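Local coordinates for trafficking protein particle complex subunit 3 (Naegleria fowleri, PDB 6AQ3) that carries a covalently bound palmitic acid and probably serves as a core subunit of the TRAPP complex in vesicle trafficking, at residues 119-124 and 164-169; 149-154 and 177-182. All coordinates share one frame; numbering follows the deposited sequence.

Overall arrangement
Two contacts show how segments distant in sequence come together on and across a small antiparallel sheet. From the N terminus, the chain first forms helices and strand 106-108, then enters contact 1 through 119-124 at the end of strand 116-121. Helix 146-157 supplies 149-154 of contact 2, strand 160-168 brings 164-169 back to close contact 1 over a 39-residue loop, and strand 177-186 closes contact 2 through 177-182. The segments alternate, so the two loops cross rather than nest. Strand 177-186 runs between the two strands of contact 1, while contact 2 ties that middle strand to the helix packed on the sheet; their centres are about 9 Å apart.

Contact 1 (119-124 and 164-169); sequences IVFDEN and CEYKKC
Tyr166 meets Phe121 through its phenol oxygen: OH lies 3.5 Å from CZ of Phe121, near the plane of the phenylalanine ring and at its edge. The two side chains cross at about a right angle, and ring carbon meets ring carbon only loosely, Phe121 CZ lying 4.4 Å from Tyr166 CZ. The same hydroxyl stands 3.9 Å from Asn124 ND2, too far for a direct bond, and a water fills the role of go-between. It accepts a hydrogen bond from Asn124 ND2 at 3.0 Å and makes a short one with Tyr166 OH at 2.6 Å. The amide plane of Asn124 is turned only 3° from the tyrosine ring plane, and the water joins these two buried groups.

Next outward, Asn124 has CG anti to its own N (chi1 -178°), which carries the amide toward Tyr166, and its OD1 takes a hydrogen bond from Leu126 N, an Asx turn that restrains the amide. Each ring also has a backbone carbonyl at its edge, in plane: Glu123 O lies 3.4 Å from Phe121 CD2, and Lys168 O is likewise 3.4 Å from Tyr166 CD1.

Strands 116-121 and 160-168 are not neighbours in the sheet. Strand 177-186 runs between them, pairing Phe121 with Ser177 on one side and Lys167 with Glu178 on the other, where Lys167 and Lys168 both face Glu178 in a classic beta bulge. The side chains thus reach across the middle strand, with Phe97 of helix 85-101 set edge-to-face against Phe121, Ile147 and Cys148 of helix 146-157 packed on Tyr166, and the ring of Tyr142 nearly parallel to that of Tyr166.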
loop_
_atom_site.group_PDB
_atom_site.type_symbol
_atom_site.label_atom_id
_atom_site.label_comp_id
_atom_site.label_asym_id
_atom_site.label_seq_id
_atom_site.Cartn_x
_atom_site.Cartn_y
_atom_site.Cartn_z
ATOM N N ILE C 119 4.544 -22.656 0.602
ATOM C CA ILE C 119 4.555 -21.782 1.769
ATOM C C ILE C 119 3.110 -21.698 2.248
ATOM O O ILE C 119 2.242 -21.186 1.532
ATOM C CB ILE C 119 5.118 -20.386 1.431
ATOM C CG1 ILE C 119 6.580 -20.467 0.967
ATOM C CG2 ILE C 119 5.037 -19.467 2.624
ATOM C CD1 ILE C 119 7.166 -19.128 0.495
ATOM N N VAL C 120 2.841 -22.211 3.444
ATOM C CA VAL C 120 1.484 -22.247 3.983
ATOM C C VAL C 120 1.385 -21.320 5.185
ATOM O O VAL C 120 2.314 -21.236 5.995
ATOM C CB VAL C 120 1.056 -23.682 4.365
ATOM C CG1 VAL C 120 0.933 -24.554 3.113
ATOM C CG2 VAL C 120 2.024 -24.288 5.347
ATOM N N PHE C 121 0.248 -20.631 5.303
ATOM C CA PHE C 121 0.005 -19.715 6.410
ATOM C C PHE C 121 -1.498 -19.544 6.604
ATOM O O PHE C 121 -2.261 -19.623 5.638
ATOM C CB PHE C 121 0.682 -18.346 6.196
ATOM C CG PHE C 121 0.481 -17.748 4.834
ATOM C CD1 PHE C 121 1.149 -18.244 3.723
ATOM C CD2 PHE C 121 -0.337 -16.633 4.681
ATOM C CE1 PHE C 121 0.988 -17.660 2.483
ATOM C CE2 PHE C 121 -0.514 -16.037 3.448
ATOM C CZ PHE C 121 0.143 -16.545 2.339
ATOM N N ASP C 122 -1.922 -19.383 7.859
ATOM C CA ASP C 122 -3.344 -19.271 8.168
ATOM C C ASP C 122 -3.860 -17.834 8.283
ATOM O O ASP C 122 -5.079 -17.640 8.229
ATOM C CB ASP C 122 -3.711 -20.091 9.422
ATOM C CG ASP C 122 -2.998 -19.646 10.685
ATOM O OD1 ASP C 122 -2.105 -18.773 10.608
ATOM O OD2 ASP C 122 -3.354 -20.193 11.769
ATOM N N GLU C 123 -2.995 -16.830 8.458
ATOM C CA GLU C 123 -3.447 -15.445 8.595
ATOM C C GLU C 123 -2.744 -14.547 7.585
ATOM O O GLU C 123 -1.589 -14.772 7.231
ATOM C CB GLU C 123 -3.197 -14.899 10.009
ATOM N N ASN C 124 -3.454 -13.525 7.118
ATOM C CA ASN C 124 -2.902 -12.600 6.138
ATOM C C ASN C 124 -3.506 -11.208 6.296
ATOM O O ASN C 124 -4.673 -10.991 5.930
ATOM C CB ASN C 124 -3.146 -13.112 4.712
ATOM C CG ASN C 124 -2.534 -12.199 3.648
ATOM O OD1 ASN C 124 -2.013 -11.124 3.948
ATOM N ND2 ASN C 124 -2.615 -12.620 2.397
ATOM N N CYS C 164 5.807 -19.196 -9.374
ATOM C CA CYS C 164 5.238 -19.060 -8.037
ATOM C C CYS C 164 3.762 -18.704 -8.161
ATOM O O CYS C 164 3.427 -17.640 -8.700
ATOM C CB CYS C 164 5.993 -17.993 -7.243
ATOM S SG CYS C 164 5.360 -17.771 -5.588
ATOM N N GLU C 165 2.883 -19.589 -7.676
ATOM C CA GLU C 165 1.445 -19.401 -7.826
ATOM C C GLU C 165 0.701 -19.778 -6.552
ATOM O O GLU C 165 1.154 -20.609 -5.757
ATOM C CB GLU C 165 0.869 -20.214 -8.993
ATOM C CG GLU C 165 1.100 -21.722 -8.877
ATOM C CD GLU C 165 2.426 -22.177 -9.493
ATOM O OE1 GLU C 165 3.044 -21.378 -10.235
ATOM O OE2 GLU C 165 2.851 -23.338 -9.248
ATOM N N TYR C 166 -0.451 -19.133 -6.370
ATOM C CA TYR C 166 -1.352 -19.464 -5.277
ATOM C C TYR C 166 -2.060 -20.783 -5.572
ATOM O O TYR C 166 -2.449 -21.062 -6.710
ATOM C CB TYR C 166 -2.390 -18.348 -5.084
ATOM C CG TYR C 166 -2.198 -17.523 -3.828
ATOM C CD1 TYR C 166 -2.640 -17.994 -2.584
ATOM C CD2 TYR C 166 -1.582 -16.266 -3.885
ATOM C CE1 TYR C 166 -2.459 -17.246 -1.418
ATOM C CE2 TYR C 166 -1.389 -15.497 -2.728
ATOM C CZ TYR C 166 -1.832 -15.993 -1.508
ATOM O OH TYR C 166 -1.646 -15.229 -0.389
ATOM N N LYS C 167 -2.213 -21.602 -4.547
ATOM C CA LYS C 167 -2.987 -22.827 -4.661
ATOM C C LYS C 167 -4.201 -22.861 -3.746
ATOM O O LYS C 167 -5.221 -23.443 -4.120
ATOM C CB LYS C 167 -2.091 -24.046 -4.377
ATOM C CG LYS C 167 -0.842 -24.104 -5.257
ATOM C CD LYS C 167 -0.993 -25.076 -6.425
ATOM C CE LYS C 167 -1.249 -24.352 -7.749
ATOM N NZ LYS C 167 -1.296 -25.296 -8.908
ATOM N N LYS C 168 -4.122 -22.263 -2.560
ATOM C CA LYS C 168 -5.229 -22.248 -1.619
ATOM C C LYS C 168 -5.274 -20.885 -0.946
ATOM O O LYS C 168 -4.224 -20.314 -0.642
ATOM C CB LYS C 168 -5.086 -23.378 -0.587
ATOM C CG LYS C 168 -5.334 -24.755 -1.180
ATOM C CD LYS C 168 -4.898 -25.899 -0.280
ATOM C CE LYS C 168 -5.766 -25.997 0.964
ATOM N NZ LYS C 168 -5.522 -27.261 1.721
ATOM N N CYS C 169 -6.490 -20.353 -0.737
ATOM C CA CYS C 169 -6.711 -19.060 -0.065
ATOM C C CYS C 169 -8.021 -19.108 0.722
ATOM O O CYS C 169 -9.049 -19.528 0.165
ATOM C CB CYS C 169 -6.744 -17.896 -1.067
ATOM S SG CYS C 169 -6.738 -16.196 -0.347
HETATM O O HOH W 1 -3.495 -15.315 1.418
#

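Contact 2 (149-154 and 177-182); sequences GVIRGA and SEIRVR. With PLM (palmitic acid), chain N.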
loop_
_atom_site.group_PDB
_atom_site.type_symbol
_atom_site.label_atom_id
_atom_site.label_comp_id
_atom_site.label_asym_id
_atom_site.label_seq_id
_atom_site.Cartn_x
_atom_site.Cartn_y
_atom_site.Cartn_z
ATOM N N GLY C 149 4.383 -12.458 -7.278
ATOM C CA GLY C 149 5.285 -11.689 -8.121
ATOM C C GLY C 149 6.496 -11.194 -7.364
ATOM O O GLY C 149 7.618 -11.209 -7.887
ATOM N N VAL C 150 6.291 -10.755 -6.118
ATOM C CA VAL C 150 7.416 -10.310 -5.297
ATOM C C VAL C 150 8.442 -11.426 -5.148
ATOM O O VAL C 150 9.653 -11.194 -5.243
ATOM C CB VAL C 150 6.902 -9.800 -3.936
ATOM C CG1 VAL C 150 8.066 -9.391 -3.024
ATOM C CG2 VAL C 150 6.012 -8.589 -4.175
ATOM N N ILE C 151 7.962 -12.655 -4.933
ATOM C CA ILE C 151 8.831 -13.819 -4.780
ATOM C C ILE C 151 9.596 -14.082 -6.067
ATOM O O ILE C 151 10.820 -14.279 -6.051
ATOM C CB ILE C 151 7.996 -15.037 -4.342
ATOM C CG1 ILE C 151 7.540 -14.846 -2.881
ATOM C CG2 ILE C 151 8.740 -16.368 -4.607
ATOM C CD1 ILE C 151 6.594 -15.906 -2.374
ATOM N N ARG C 152 8.887 -14.068 -7.199
ATOM C CA ARG C 152 9.526 -14.339 -8.484
ATOM C C ARG C 152 10.558 -13.273 -8.837
ATOM O O ARG C 152 11.658 -13.592 -9.304
ATOM C CB ARG C 152 8.476 -14.438 -9.592
ATOM C CG ARG C 152 9.088 -14.607 -11.001
ATOM C CD ARG C 152 8.001 -14.942 -12.014
ATOM N NE ARG C 152 7.136 -13.803 -12.305
ATOM C CZ ARG C 152 7.293 -13.000 -13.354
ATOM N NH1 ARG C 152 8.274 -13.216 -14.205
ATOM N NH2 ARG C 152 6.470 -11.985 -13.564
ATOM N N GLY C 153 10.216 -12.000 -8.643
ATOM C CA GLY C 153 11.148 -10.947 -8.985
ATOM C C GLY C 153 12.344 -10.933 -8.052
ATOM O O GLY C 153 13.484 -10.742 -8.485
ATOM N N ALA C 154 12.111 -11.163 -6.761
ATOM C CA ALA C 154 13.237 -11.177 -5.841
ATOM C C ALA C 154 14.211 -12.303 -6.182
ATOM O O ALA C 154 15.425 -12.084 -6.269
ATOM C CB ALA C 154 12.740 -11.312 -4.401
ATOM N N SER C 177 -3.860 -20.495 3.542
ATOM C CA SER C 177 -3.190 -20.020 2.341
ATOM C C SER C 177 -2.032 -20.942 2.029
ATOM O O SER C 177 -1.330 -21.404 2.933
ATOM C CB SER C 177 -2.675 -18.586 2.490
ATOM O OG SER C 177 -3.753 -17.682 2.583
ATOM N N GLU C 178 -1.846 -21.215 0.743
ATOM C CA GLU C 178 -0.726 -22.007 0.275
ATOM C C GLU C 178 -0.210 -21.388 -1.006
ATOM O O GLU C 178 -0.982 -21.170 -1.944
ATOM C CB GLU C 178 -1.127 -23.464 0.032
ATOM C CG GLU C 178 -0.004 -24.278 -0.658
ATOM C CD GLU C 178 -0.347 -25.748 -0.855
ATOM O OE1 GLU C 178 -1.457 -26.173 -0.458
ATOM O OE2 GLU C 178 0.502 -26.480 -1.417
ATOM N N ILE C 179 1.091 -21.121 -1.045
ATOM C CA ILE C 179 1.768 -20.593 -2.223
ATOM C C ILE C 179 2.839 -21.599 -2.648
ATOM O O ILE C 179 3.639 -22.042 -1.819
ATOM C CB ILE C 179 2.383 -19.215 -1.927
ATOM C CG1 ILE C 179 1.271 -18.193 -1.698
ATOM C CG2 ILE C 179 3.280 -18.792 -3.079
ATOM C CD1 ILE C 179 1.754 -16.824 -1.240
ATOM N N ARG C 180 2.841 -21.962 -3.927
ATOM C CA ARG C 180 3.759 -22.941 -4.485
ATOM C C ARG C 180 4.923 -22.216 -5.142
ATOM O O ARG C 180 4.713 -21.251 -5.882
ATOM C CB ARG C 180 3.060 -23.810 -5.528
ATOM C CG ARG C 180 3.845 -25.050 -5.971
ATOM C CD ARG C 180 3.963 -25.991 -4.795
ATOM N NE ARG C 180 4.447 -27.309 -5.167
ATOM C CZ ARG C 180 4.748 -28.262 -4.292
ATOM N NH1 ARG C 180 4.604 -28.042 -2.993
ATOM N NH2 ARG C 180 5.189 -29.440 -4.719
ATOM N N VAL C 181 6.141 -22.683 -4.880
ATOM C CA VAL C 181 7.350 -22.105 -5.464
ATOM C C VAL C 181 8.110 -23.231 -6.148
ATOM O O VAL C 181 8.502 -24.198 -5.484
ATOM C CB VAL C 181 8.241 -21.424 -4.409
ATOM C CG1 VAL C 181 9.385 -20.711 -5.084
ATOM C CG2 VAL C 181 7.416 -20.436 -3.539
ATOM N N ARG C 182 8.342 -23.096 -7.461
ATOM C CA ARG C 182 9.004 -24.117 -8.274
ATOM C C ARG C 182 10.189 -23.525 -9.030
ATOM O O ARG C 182 10.065 -22.476 -9.670
ATOM C CB ARG C 182 8.010 -24.756 -9.246
ATOM C CG ARG C 182 6.890 -25.468 -8.495
ATOM C CD ARG C 182 5.845 -26.134 -9.369
ATOM N NE ARG C 182 4.982 -25.149 -10.023
ATOM C CZ ARG C 182 5.055 -24.809 -11.306
ATOM N NH1 ARG C 182 5.958 -25.387 -12.106
ATOM N NH2 ARG C 182 4.206 -23.899 -11.788
HETATM C C1 PLM N . 18.122 -15.807 -1.102
HETATM O O2 PLM N . 17.716 -16.794 -1.780
HETATM C C2 PLM N . 17.106 -14.884 -0.233
HETATM C C3 PLM N . 15.591 -15.013 -0.497
HETATM C C4 PLM N . 14.939 -13.749 -1.091
HETATM C C5 PLM N . 13.830 -13.101 -0.219
HETATM C C6 PLM N . 12.741 -12.365 -1.040
HETATM C C7 PLM N . 11.672 -11.622 -0.202
HETATM C C8 PLM N . 10.209 -11.972 -0.578
HETATM C C9 PLM N . 9.161 -11.045 0.084
HETATM C CA PLM N . 7.745 -11.674 0.259
HETATM C CB PLM N . 6.692 -10.713 0.864
HETATM C CC PLM N . 5.764 -10.051 -0.186
HETATM C CD PLM N . 5.158 -8.708 0.278
HETATM C CE PLM N . 3.840 -8.305 -0.432
HETATM C CF PLM N . 3.533 -6.792 -0.327
HETATM C CG PLM N . 2.068 -6.418 -0.611
#
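Helix-on-sheet packing beside a lipid-binding pocket is the element to which this contact belongs: helix 146-157 lies on the antiparallel sheet of the TRAPP-family fold and, on another flank, lines the pocket of the bound palmitic acid. Ile151 is the residue the helix offers to strand 177-186, and its two branches divide the work. CG2, the branch anti to the backbone N, meets Val181 CG2 at 4.4 Å. The longer branch, extended through CG1 (chi2 174°), brings CD1 to 4.5 Å from Ile179 CG2. One isoleucine thereby spans two strand residues whose CB atoms both point toward the helix, with Arg180 between them facing elsewhere to form a salt bridge with Glu116. Cys164 of strand 160-168 also touches Ile151 and Ile179, so the apolar patch continues into the next strand.

Val150 and Ala154 face the lipid, whereas Ile151 faces the sheet. Val150 turns CG1 to the acyl chain, 3.7 Å from C9 of the palmitic acid and equally 3.7 Å from CC, and one turn later Ala154 CB approaches C6 at 3.5 Å. The pair follows the lipid along the helix, with the carboxyl-side carbons nearer Ala154 and the methyl-side carbons nearer Val150.

No hydrogen bond joins helix and strand here. Between these two segments only methyl groups meet, slightly beyond close contact, so stability here probably comes from burial of apolar surface, not from directional bonds; Val150 and Ala154 present an equally apolar surface, consistent with holding a saturated acyl chain.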